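Side-chain contacts in transglutaminase-like domain-containing protein (Streptococcus suis, PDB 4XZ7), which is a transglutaminase and virulence factor with antiphagocytic properties, which probably modifies glutamine side chains of proteins: residues Asn100-Leu105 and Lys120-Leu125; Lys200-Ser205 and Phe275-Leu280; Gly287-Ala290 and Pro294-Thr297. All coordinates share one frame; numbering follows the deposited sequence.

Contact 1 (Asn100-Leu105 and Lys120-Leu125)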
ATOM      1  N   ASN B 100     -23.505  27.544   0.378  1.00 29.10           N
ATOM      2  CA  ASN B 100     -22.754  27.487   1.620  1.00 35.33           C
ATOM      3  C   ASN B 100     -21.760  26.334   1.582  1.00 40.04           C
ATOM      4  O   ASN B 100     -20.595  26.480   1.951  1.00 48.94           O
ATOM      5  CB  ASN B 100     -23.687  27.328   2.816  1.00 45.22           C
ATOM      6  CG  ASN B 100     -24.565  28.536   3.034  1.00 51.67           C
ATOM      7  OD1 ASN B 100     -24.209  29.655   2.655  1.00 50.94           O
ATOM      8  ND2 ASN B 100     -25.723  28.320   3.652  1.00 50.94           N
ATOM      9  N   GLN B 101     -22.228  25.190   1.109  1.00 35.65           N
ATOM     10  CA  GLN B 101     -21.455  23.961   1.152  1.00 35.49           C
ATOM     11  C   GLN B 101     -20.233  23.967   0.211  1.00 34.35           C
ATOM     12  O   GLN B 101     -19.212  23.345   0.503  1.00 36.36           O
ATOM     13  CB  GLN B 101     -22.375  22.792   0.816  1.00 39.77           C
ATOM     14  CG  GLN B 101     -22.030  21.517   1.517  1.00 45.83           C
ATOM     15  CD  GLN B 101     -22.733  21.389   2.835  1.00 48.97           C
ATOM     16  OE1 GLN B 101     -22.319  20.621   3.694  1.00 53.31           O
ATOM     17  NE2 GLN B 101     -23.818  22.134   3.001  1.00 51.61           N
ATOM     18  N   MET B 102     -20.350  24.666  -0.913  1.00 33.16           N
ATOM     19  CA  MET B 102     -19.296  24.716  -1.924  1.00 24.31           C
ATOM     20  C   MET B 102     -18.416  25.977  -1.838  1.00 34.14           C
ATOM     21  O   MET B 102     -17.600  26.232  -2.734  1.00 32.60           O
ATOM     22  CB  MET B 102     -19.914  24.629  -3.333  1.00 24.95           C
ATOM     23  CG  MET B 102     -20.769  23.398  -3.580  1.00 25.93           C
ATOM     24  SD  MET B 102     -19.896  21.882  -3.166  1.00 45.64           S
ATOM     25  CE  MET B 102     -18.488  22.022  -4.258  1.00 24.00           C
ATOM     26  N   ARG B 103     -18.576  26.766  -0.779  1.00 31.63           N
ATOM     27  CA  ARG B 103     -17.843  28.032  -0.673  1.00 33.66           C
ATOM     28  C   ARG B 103     -16.329  27.827  -0.609  1.00 30.86           C
ATOM     29  O   ARG B 103     -15.547  28.567  -1.203  1.00 33.53           O
ATOM     30  CB  ARG B 103     -18.300  28.819   0.560  1.00 41.72           C
ATOM     31  CG  ARG B 103     -17.913  30.285   0.509  1.00 51.83           C
ATOM     32  CD  ARG B 103     -18.425  31.051   1.722  1.00 61.75           C
ATOM     33  NE  ARG B 103     -19.797  30.685   2.070  1.00 65.81           N
ATOM     34  CZ  ARG B 103     -20.877  31.077   1.396  1.00 70.39           C
ATOM     35  NH1 ARG B 103     -22.082  30.692   1.799  1.00 72.79           N
ATOM     36  NH2 ARG B 103     -20.762  31.844   0.319  1.00 69.73           N
ATOM     37  N   GLU B 104     -15.932  26.804   0.125  1.00 29.09           N
ATOM     38  CA  GLU B 104     -14.532  26.513   0.347  1.00 31.98           C
ATOM     39  C   GLU B 104     -14.332  25.057  -0.026  1.00 27.98           C
ATOM     40  O   GLU B 104     -15.196  24.231   0.249  1.00 29.16           O
ATOM     41  CB  GLU B 104     -14.153  26.796   1.813  1.00 33.19           C
ATOM     42  CG  GLU B 104     -12.824  26.212   2.307  1.00 42.67           C
ATOM     43  CD  GLU B 104     -12.418  26.749   3.692  1.00 54.22           C
ATOM     44  OE1 GLU B 104     -11.786  26.002   4.481  1.00 44.80           O
ATOM     45  OE2 GLU B 104     -12.725  27.929   3.986  1.00 62.41           O
ATOM     46  N   LEU B 105     -13.223  24.748  -0.686  1.00 29.33           N
ATOM     47  CA  LEU B 105     -12.889  23.356  -0.956  1.00 27.92           C
ATOM     48  C   LEU B 105     -12.952  22.567   0.345  1.00 25.52           C
ATOM     49  O   LEU B 105     -12.474  23.029   1.379  1.00 26.74           O
ATOM     50  CB  LEU B 105     -11.496  23.225  -1.564  1.00 24.48           C
ATOM     51  CG  LEU B 105     -11.175  23.803  -2.935  1.00 25.73           C
ATOM     52  CD1 LEU B 105      -9.814  23.255  -3.332  1.00 16.42           C
ATOM     53  CD2 LEU B 105     -12.222  23.422  -3.970  1.00 20.70           C
ATOM     54  N   LYS B 120     -16.620  11.846  -0.798  1.00 23.93           N
ATOM     55  CA  LYS B 120     -18.025  12.145  -0.545  1.00 20.57           C
ATOM     56  C   LYS B 120     -18.650  12.910  -1.715  1.00 19.68           C
ATOM     57  O   LYS B 120     -17.955  13.600  -2.479  1.00 19.44           O
ATOM     58  CB  LYS B 120     -18.176  12.949   0.748  1.00 24.23           C
ATOM     59  CG  LYS B 120     -17.581  12.254   1.964  1.00 32.66           C
ATOM     60  CD  LYS B 120     -17.974  10.773   1.987  1.00 45.10           C
ATOM     61  CE  LYS B 120     -17.128   9.956   2.963  1.00 47.34           C
ATOM     62  NZ  LYS B 120     -17.340  10.364   4.380  1.00 48.69           N
ATOM     63  N   ARG B 121     -19.967  12.794  -1.848  1.00 24.28           N
ATOM     64  CA  ARG B 121     -20.688  13.516  -2.889  1.00 20.52           C
ATOM     65  C   ARG B 121     -21.759  14.426  -2.282  1.00 21.56           C
ATOM     66  O   ARG B 121     -22.165  14.246  -1.133  1.00 20.45           O
ATOM     67  CB  ARG B 121     -21.302  12.523  -3.898  1.00 20.59           C
ATOM     68  CG  ARG B 121     -20.250  11.763  -4.678  1.00 16.90           C
ATOM     69  CD  ARG B 121     -20.790  10.631  -5.553  1.00 17.80           C
ATOM     70  NE  ARG B 121     -19.724   9.654  -5.823  1.00 20.93           N
ATOM     71  CZ  ARG B 121     -19.228   9.415  -7.027  1.00 30.46           C
ATOM     72  NH1 ARG B 121     -19.714  10.056  -8.083  1.00 43.75           N
ATOM     73  NH2 ARG B 121     -18.261   8.532  -7.180  1.00 36.56           N
ATOM     74  N   ILE B 122     -22.184  15.428  -3.045  1.00 15.38           N
ATOM     75  CA  ILE B 122     -23.311  16.266  -2.648  1.00 16.38           C
ATOM     76  C   ILE B 122     -24.372  16.104  -3.730  1.00 17.89           C
ATOM     77  O   ILE B 122     -24.038  15.922  -4.915  1.00 15.26           O
ATOM     78  CB  ILE B 122     -22.895  17.763  -2.467  1.00 18.70           C
ATOM     79  CG1 ILE B 122     -24.092  18.652  -2.150  1.00 16.36           C
ATOM     80  CG2 ILE B 122     -22.185  18.310  -3.707  1.00 16.52           C
ATOM     81  CD1 ILE B 122     -23.680  19.978  -1.538  1.00 22.87           C
ATOM     82  N   HIS B 123     -25.639  16.132  -3.324  1.00 18.87           N
ATOM     83  CA  HIS B 123     -26.747  15.899  -4.243  1.00 22.81           C
ATOM     84  C   HIS B 123     -27.833  16.955  -4.070  1.00 27.38           C
ATOM     85  O   HIS B 123     -27.953  17.576  -3.016  1.00 21.93           O
ATOM     86  CB  HIS B 123     -27.364  14.510  -4.031  1.00 20.10           C
ATOM     87  CG  HIS B 123     -26.362  13.427  -3.771  1.00 18.41           C
ATOM     88  ND1 HIS B 123     -25.760  12.704  -4.782  1.00 15.55           N
ATOM     89  CD2 HIS B 123     -25.872  12.929  -2.610  1.00 16.55           C
ATOM     90  CE1 HIS B 123     -24.939  11.816  -4.252  1.00 17.14           C
ATOM     91  NE2 HIS B 123     -24.985  11.936  -2.933  1.00 20.35           N
ATOM     92  N   ALA B 124     -28.641  17.150  -5.097  1.00 25.63           N
ATOM     93  CA  ALA B 124     -29.673  18.168  -5.007  1.00 24.83           C
ATOM     94  C   ALA B 124     -30.750  17.918  -6.044  1.00 24.91           C
ATOM     95  O   ALA B 124     -30.475  17.352  -7.105  1.00 20.08           O
ATOM     96  CB  ALA B 124     -29.069  19.563  -5.177  1.00 22.75           C
ATOM     97  N   LEU B 125     -31.979  18.326  -5.729  1.00 25.52           N
ATOM     98  CA  LEU B 125     -33.089  18.192  -6.670  1.00 30.55           C
ATOM     99  C   LEU B 125     -33.105  19.309  -7.708  1.00 29.46           C
ATOM    100  O   LEU B 125     -33.934  19.314  -8.624  1.00 25.28           O
ATOM    101  CB  LEU B 125     -34.421  18.157  -5.920  1.00 31.12           C
ATOM    102  CG  LEU B 125     -34.605  16.902  -5.062  1.00 35.22           C
ATOM    103  CD1 LEU B 125     -35.843  17.048  -4.199  1.00 42.13           C
ATOM    104  CD2 LEU B 125     -34.676  15.644  -5.910  1.00 27.81           C
TER
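Where helix 95-101 runs out against the mixed sheet that includes strand 121-124, Gln101 and Met102 come down on the side chain of Ile122. The approach is purely apolar and small, burying 107 Å² in all. Ile122 stands up from its strand with CG1 opposite the backbone N (chi1 176°), which carries CD1 out to the aliphatic part of Gln101, 3.8 Å from Gln101 CG and 3.9 Å from Gln101 CB. The glutamine bends at chi2 (90°), turning its amide away from Ile122, so that CB and CG alone do the touching while OE1 is hydrogen-bonded to Arg106. Met102, the first residue beyond the helical conformation, has all three side-chain torsions near -60° (chi1 -57°). This curl brings its sulfur back to the other branch of Ile122, and Met102 SD sits 4.3 Å from Ile122 CG2. The two branches of the isoleucine thus serve different neighbours at the helix end. Strand 121-124 is flanked by strands 90-91 and 157-167, whose Val90 and His161 also touch Ile122. Met102 reaches on to Leu163 and to Lys134 of helix 132-140, while Leu105 meets Phe376 of the second subunit.

Contact 2 (Lys200-Ser205 and Phe275-Leu280)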
ATOM      1  N   LYS B 200      -5.072 -30.548  -1.520  1.00 38.63           N
ATOM      2  CA  LYS B 200      -5.640 -30.818  -2.833  1.00 40.49           C
ATOM      3  C   LYS B 200      -4.563 -30.886  -3.913  1.00 45.23           C
ATOM      4  O   LYS B 200      -4.664 -31.708  -4.831  1.00 35.39           O
ATOM      5  CB  LYS B 200      -6.684 -29.763  -3.190  1.00 39.56           C
ATOM      6  CG  LYS B 200      -8.067 -30.077  -2.629  1.00 46.17           C
ATOM      7  CD  LYS B 200      -9.023 -28.898  -2.766  1.00 49.15           C
ATOM      8  CE  LYS B 200     -10.376 -29.233  -2.156  1.00 62.55           C
ATOM      9  NZ  LYS B 200     -11.301 -28.066  -2.194  1.00 68.25           N
ATOM     10  N   LEU B 201      -3.535 -30.038  -3.823  1.00 42.80           N
ATOM     11  CA  LEU B 201      -2.427 -30.169  -4.783  1.00 40.76           C
ATOM     12  C   LEU B 201      -1.768 -31.544  -4.630  1.00 37.98           C
ATOM     13  O   LEU B 201      -1.383 -32.163  -5.618  1.00 39.80           O
ATOM     14  CB  LEU B 201      -1.380 -29.060  -4.613  1.00 30.06           C
ATOM     15  CG  LEU B 201      -1.803 -27.632  -4.948  1.00 35.70           C
ATOM     16  CD1 LEU B 201      -0.685 -26.653  -4.618  1.00 35.34           C
ATOM     17  CD2 LEU B 201      -2.187 -27.525  -6.419  1.00 32.37           C
ATOM     18  N   ILE B 202      -1.655 -32.015  -3.390  1.00 36.00           N
ATOM     19  CA  ILE B 202      -1.029 -33.297  -3.103  1.00 42.29           C
ATOM     20  C   ILE B 202      -1.845 -34.431  -3.707  1.00 44.79           C
ATOM     21  O   ILE B 202      -1.292 -35.343  -4.330  1.00 43.48           O
ATOM     22  CB  ILE B 202      -0.874 -33.533  -1.587  1.00 38.73           C
ATOM     23  CG1 ILE B 202       0.170 -32.585  -1.014  1.00 32.91           C
ATOM     24  CG2 ILE B 202      -0.469 -34.968  -1.311  1.00 33.28           C
ATOM     25  CD1 ILE B 202       0.433 -32.777   0.454  1.00 34.05           C
ATOM     26  N   GLU B 203      -3.159 -34.358  -3.518  1.00 45.40           N
ATOM     27  CA  GLU B 203      -4.087 -35.311  -4.110  1.00 52.64           C
ATOM     28  C   GLU B 203      -3.931 -35.309  -5.625  1.00 49.43           C
ATOM     29  O   GLU B 203      -3.748 -36.358  -6.242  1.00 45.96           O
ATOM     30  CB  GLU B 203      -5.539 -34.983  -3.729  1.00 54.45           C
ATOM     31  CG  GLU B 203      -5.893 -35.238  -2.263  1.00 65.85           C
ATOM     32  CD  GLU B 203      -7.216 -34.591  -1.835  1.00 73.21           C
ATOM     33  OE1 GLU B 203      -8.061 -34.276  -2.706  1.00 73.25           O
ATOM     34  OE2 GLU B 203      -7.405 -34.389  -0.614  1.00 74.78           O
ATOM     35  N   SER B 204      -3.989 -34.126  -6.221  1.00 40.64           N
ATOM     36  CA  SER B 204      -3.981 -34.026  -7.676  1.00 34.88           C
ATOM     37  C   SER B 204      -2.663 -34.535  -8.254  1.00 40.06           C
ATOM     38  O   SER B 204      -2.642 -35.162  -9.313  1.00 46.53           O
ATOM     39  CB  SER B 204      -4.248 -32.598  -8.112  1.00 40.82           C
ATOM     40  OG  SER B 204      -5.530 -32.189  -7.683  1.00 42.66           O
ATOM     41  N   SER B 205      -1.572 -34.308  -7.530  1.00 37.59           N
ATOM     42  CA  SER B 205      -0.260 -34.770  -7.963  1.00 35.22           C
ATOM     43  C   SER B 205      -0.131 -36.297  -7.959  1.00 33.87           C
ATOM     44  O   SER B 205       0.763 -36.837  -8.603  1.00 40.34           O
ATOM     45  CB  SER B 205       0.829 -34.186  -7.070  1.00 37.65           C
ATOM     46  OG  SER B 205       0.999 -34.960  -5.891  1.00 39.17           O
ATOM     47  N   PHE B 275       5.679 -31.319   1.576  1.00 30.16           N
ATOM     48  CA  PHE B 275       6.576 -32.422   1.891  1.00 36.01           C
ATOM     49  C   PHE B 275       6.529 -32.784   3.371  1.00 42.30           C
ATOM     50  O   PHE B 275       6.663 -33.953   3.736  1.00 41.55           O
ATOM     51  CB  PHE B 275       8.009 -32.079   1.487  1.00 30.87           C
ATOM     52  CG  PHE B 275       8.212 -31.988  -0.004  1.00 40.20           C
ATOM     53  CD1 PHE B 275       7.398 -32.704  -0.871  1.00 43.81           C
ATOM     54  CD2 PHE B 275       9.209 -31.189  -0.535  1.00 29.67           C
ATOM     55  CE1 PHE B 275       7.586 -32.628  -2.249  1.00 40.75           C
ATOM     56  CE2 PHE B 275       9.401 -31.104  -1.917  1.00 33.07           C
ATOM     57  CZ  PHE B 275       8.585 -31.824  -2.769  1.00 33.26           C
ATOM     58  N   ASN B 276       6.366 -31.774   4.222  1.00 38.80           N
ATOM     59  CA  ASN B 276       6.249 -32.032   5.649  1.00 32.79           C
ATOM     60  C   ASN B 276       4.952 -32.789   5.905  1.00 40.43           C
ATOM     61  O   ASN B 276       4.934 -33.729   6.697  1.00 47.27           O
ATOM     62  CB  ASN B 276       6.313 -30.737   6.464  1.00 31.39           C
ATOM     63  CG  ASN B 276       7.734 -30.232   6.642  1.00 35.69           C
ATOM     64  OD1 ASN B 276       8.665 -31.017   6.782  1.00 31.89           O
ATOM     65  ND2 ASN B 276       7.910 -28.910   6.613  1.00 30.07           N
ATOM     66  N   MET B 277       3.877 -32.400   5.223  1.00 32.34           N
ATOM     67  CA  MET B 277       2.632 -33.150   5.311  1.00 35.97           C
ATOM     68  C   MET B 277       2.839 -34.617   4.911  1.00 48.96           C
ATOM     69  O   MET B 277       2.273 -35.522   5.525  1.00 52.02           O
ATOM     70  CB  MET B 277       1.559 -32.517   4.430  1.00 32.28           C
ATOM     71  CG  MET B 277       0.992 -31.208   4.977  1.00 31.34           C
ATOM     72  SD  MET B 277      -0.177 -30.421   3.859  1.00 39.94           S
ATOM     73  CE  MET B 277      -1.420 -31.697   3.680  1.00 69.76           C
ATOM     74  N   LEU B 278       3.662 -34.842   3.891  1.00 45.42           N
ATOM     75  CA  LEU B 278       3.880 -36.177   3.344  1.00 40.17           C
ATOM     76  C   LEU B 278       4.894 -36.989   4.143  1.00 40.10           C
ATOM     77  O   LEU B 278       5.282 -38.079   3.736  1.00 50.71           O
ATOM     78  CB  LEU B 278       4.344 -36.073   1.888  1.00 43.72           C
ATOM     79  CG  LEU B 278       3.324 -35.590   0.857  1.00 40.11           C
ATOM     80  CD1 LEU B 278       4.007 -35.187  -0.454  1.00 39.29           C
ATOM     81  CD2 LEU B 278       2.271 -36.662   0.616  1.00 35.12           C
ATOM     82  N   GLY B 279       5.338 -36.458   5.273  1.00 41.03           N
ATOM     83  CA  GLY B 279       6.314 -37.154   6.090  1.00 43.75           C
ATOM     84  C   GLY B 279       7.732 -36.983   5.580  1.00 47.71           C
ATOM     85  O   GLY B 279       8.614 -37.760   5.921  1.00 47.14           O
ATOM     86  N   LEU B 280       7.960 -35.961   4.762  1.00 35.50           N
ATOM     87  CA  LEU B 280       9.284 -35.738   4.211  1.00 35.15           C
ATOM     88  C   LEU B 280       9.867 -34.427   4.753  1.00 38.84           C
ATOM     89  O   LEU B 280       9.612 -33.356   4.189  1.00 32.97           O
ATOM     90  CB  LEU B 280       9.220 -35.705   2.684  1.00 40.16           C
ATOM     91  CG  LEU B 280       9.269 -36.987   1.843  1.00 48.45           C
ATOM     92  CD1 LEU B 280       9.215 -38.240   2.694  1.00 39.53           C
ATOM     93  CD2 LEU B 280       8.145 -36.969   0.799  1.00 49.53           C
TER
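Ile202 of helix 188-205 faces Leu278, the residue with which the chain leaves the helical conformation of helix 264-277, and their CA atoms are 8.6 Å apart. Between the backbones lies a buried, wholly apolar cluster of three side chains. Ile202 supplies both of its branches. With CG1 placed away from the carbonyl carbon (chi1 -69°), its CD1 enters the angle between two successive side chains, 3.9 Å from Met277 CE and 4.1 Å from Leu278 CG. The methionine lies across the isoleucine; a bend at its last torsion (chi3 59°) brings the methyl back over CD1, so that sulfur and CB also border the same carbon. Leu278 instead meets Ile202 end on, its CD2 lying 3.8 Å from Ile202 CG2.

Two serine hydroxyls of segment 200-205 return to carbonyls of their own helix. Ser204 OG donates to Lys200 O at 3.0 Å, arriving from the opposite face of that carbonyl to Ser204 N, so the oxygen is gripped twice. Ser205 OG donates to Ile202 O at 2.8 Å and is also bonded to Ala207 N. Across the contact, Gly279 has a positive phi of 81° and turns the chain back: Leu280 N reaches Phe275 O at 2.6 Å and Gly279 N reaches Asn276 O at 3.1 Å. Leu382 from a loop touches both Ile202 and Met277, and Met208 touches Leu278. These two backbone bonds form a Schellman motif, with Gly279 as its C-prime residue, that ends helix 264-277; Met277 and Leu278 beside it pack on Ile202, within the helical part of the transglutaminase-like domain.

Contact 3 (Gly287-Ala290 and Pro294-Thr297)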
ATOM      1  N   GLY B 287      19.944 -19.169  -2.001  1.00 24.05           N
ATOM      2  CA  GLY B 287      21.313 -19.188  -2.453  1.00 24.51           C
ATOM      3  C   GLY B 287      21.355 -18.494  -3.791  1.00 33.43           C
ATOM      4  O   GLY B 287      20.622 -17.524  -4.028  1.00 33.05           O
ATOM      5  N   LYS B 288      22.198 -18.984  -4.683  1.00 26.71           N
ATOM      6  CA  LYS B 288      22.267 -18.379  -6.001  1.00 32.04           C
ATOM      7  C   LYS B 288      22.196 -19.398  -7.128  1.00 30.25           C
ATOM      8  O   LYS B 288      22.667 -20.533  -6.989  1.00 32.18           O
ATOM      9  CB  LYS B 288      23.537 -17.537  -6.137  1.00 32.29           C
ATOM     10  CG  LYS B 288      23.479 -16.279  -5.279  1.00 36.63           C
ATOM     11  CD  LYS B 288      24.570 -15.293  -5.605  1.00 39.76           C
ATOM     12  CE  LYS B 288      24.403 -14.031  -4.762  1.00 39.79           C
ATOM     13  NZ  LYS B 288      25.325 -12.949  -5.199  1.00 46.91           N
ATOM     14  N   ASN B 289      21.572 -18.958  -8.222  1.00 30.98           N
ATOM     15  CA  ASN B 289      21.535 -19.658  -9.502  1.00 41.09           C
ATOM     16  C   ASN B 289      22.869 -20.198  -9.922  1.00 36.61           C
ATOM     17  O   ASN B 289      23.902 -19.726  -9.458  1.00 29.13           O
ATOM     18  CB  ASN B 289      21.065 -18.718 -10.620  1.00 40.75           C
ATOM     19  CG  ASN B 289      19.872 -19.242 -11.340  1.00 49.18           C
ATOM     20  OD1 ASN B 289      19.489 -20.396 -11.149  1.00 59.77           O
ATOM     21  ND2 ASN B 289      19.263 -18.407 -12.175  1.00 45.96           N
ATOM     22  N   ALA B 290      22.840 -21.138 -10.864  1.00 41.40           N
ATOM     23  CA  ALA B 290      24.048 -21.536 -11.563  1.00 46.12           C
ATOM     24  C   ALA B 290      24.489 -20.400 -12.495  1.00 47.64           C
ATOM     25  O   ALA B 290      25.593 -20.434 -13.033  1.00 51.58           O
ATOM     26  CB  ALA B 290      23.825 -22.829 -12.335  1.00 45.85           C
ATOM     27  N   PRO B 294      20.105 -14.639  -7.487  1.00 30.38           N
ATOM     28  CA  PRO B 294      19.566 -15.153  -6.228  1.00 30.92           C
ATOM     29  C   PRO B 294      18.368 -16.087  -6.462  1.00 33.63           C
ATOM     30  O   PRO B 294      17.504 -15.799  -7.290  1.00 20.87           O
ATOM     31  CB  PRO B 294      19.152 -13.874  -5.477  1.00 25.76           C
ATOM     32  CG  PRO B 294      19.974 -12.759  -6.131  1.00 20.92           C
ATOM     33  CD  PRO B 294      20.010 -13.169  -7.561  1.00 29.43           C
ATOM     34  N   HIS B 295      18.325 -17.203  -5.743  1.00 29.42           N
ATOM     35  CA  HIS B 295      17.318 -18.209  -5.997  1.00 21.97           C
ATOM     36  C   HIS B 295      16.910 -18.880  -4.693  1.00 28.24           C
ATOM     37  O   HIS B 295      17.543 -18.678  -3.641  1.00 31.09           O
ATOM     38  CB  HIS B 295      17.847 -19.237  -7.012  1.00 26.70           C
ATOM     39  CG  HIS B 295      16.785 -20.112  -7.608  1.00 30.82           C
ATOM     40  ND1 HIS B 295      15.749 -19.611  -8.372  1.00 30.91           N
ATOM     41  CD2 HIS B 295      16.602 -21.454  -7.558  1.00 31.83           C
ATOM     42  CE1 HIS B 295      14.978 -20.612  -8.769  1.00 22.23           C
ATOM     43  NE2 HIS B 295      15.470 -21.736  -8.283  1.00 23.01           N
ATOM     44  N   ALA B 296      15.849 -19.678  -4.762  1.00 25.97           N
ATOM     45  CA  ALA B 296      15.347 -20.402  -3.594  1.00 22.79           C
ATOM     46  C   ALA B 296      14.885 -21.794  -3.974  1.00 23.36           C
ATOM     47  O   ALA B 296      14.365 -22.008  -5.074  1.00 23.18           O
ATOM     48  CB  ALA B 296      14.216 -19.639  -2.937  1.00 22.21           C
ATOM     49  N   THR B 297      15.095 -22.746  -3.069  1.00 24.12           N
ATOM     50  CA  THR B 297      14.750 -24.142  -3.311  1.00 24.83           C
ATOM     51  C   THR B 297      14.256 -24.760  -2.002  1.00 32.84           C
ATOM     52  O   THR B 297      14.342 -24.120  -0.956  1.00 26.56           O
ATOM     53  CB  THR B 297      15.970 -24.963  -3.825  1.00 33.05           C
ATOM     54  OG1 THR B 297      17.020 -24.919  -2.848  1.00 26.01           O
ATOM     55  CG2 THR B 297      16.500 -24.421  -5.155  1.00 27.22           C
TER
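Two backbone hydrogen bonds join Gly287 and His295 as an antiparallel hydrogen-bonded pair at the turn end of the hairpin formed by strands 282-288 and 294-302. Gly287 N donates to His295 O and His295 N to Gly287 O, each at 2.9 Å and nearly straight (161° and 164°). Gly287 O also takes a CA-H...O contact from Pro294 CA at 3.4 Å.

Van der Waals contacts complete the pairing. Lys288 and Pro294 form the adjoining non-hydrogen-bonded pair, with CA atoms 4.2 Å apart and side chains that diverge. Lys288 CG comes to 4.2 Å of Pro294 CA, and the extended chain beyond it runs to a salt bridge with Glu351. His295 CB lies 3.9 Å from Asn289 N, and Asn289 OD1 is poised over one face of the imidazole, 4.5 Å from His295 CG.

Neighbours beyond the hairpin place the histidine: His295 NE2 is hydrogen-bonded to Asp310 OD2, and the side chain separately packs on Cys264 at the start of helix 264-277. This grouping is consistent with the Cys-His-Asp catalytic triad of transglutaminases. Within the sheet, strand 294-302 has strand 305-309 on its other side, while strand 282-288 is bordered by strand 354-357, whose Met355 also packs on His295.

In the fold
Contacts 2 and 3 both belong to the transglutaminase-like region and are linked by helix 264-277. The helix starts at Cys264, beside contact 3, and ends at Met277, which packs in contact 2; segment 275-280 therefore lies at the far end of the helix from the probable active site. The chain then enters strand 282-288 and continues into the hairpin. The centres of contacts 2 and 3 are 24 Å apart and their nearest atoms about 8 Å. Contact 1 belongs to a different part of the chain, across its centre: its own centre is 59 Å from that of contact 2 and 58 Å from that of contact 3, with nearest atoms about 38 Å and about 43 Å away.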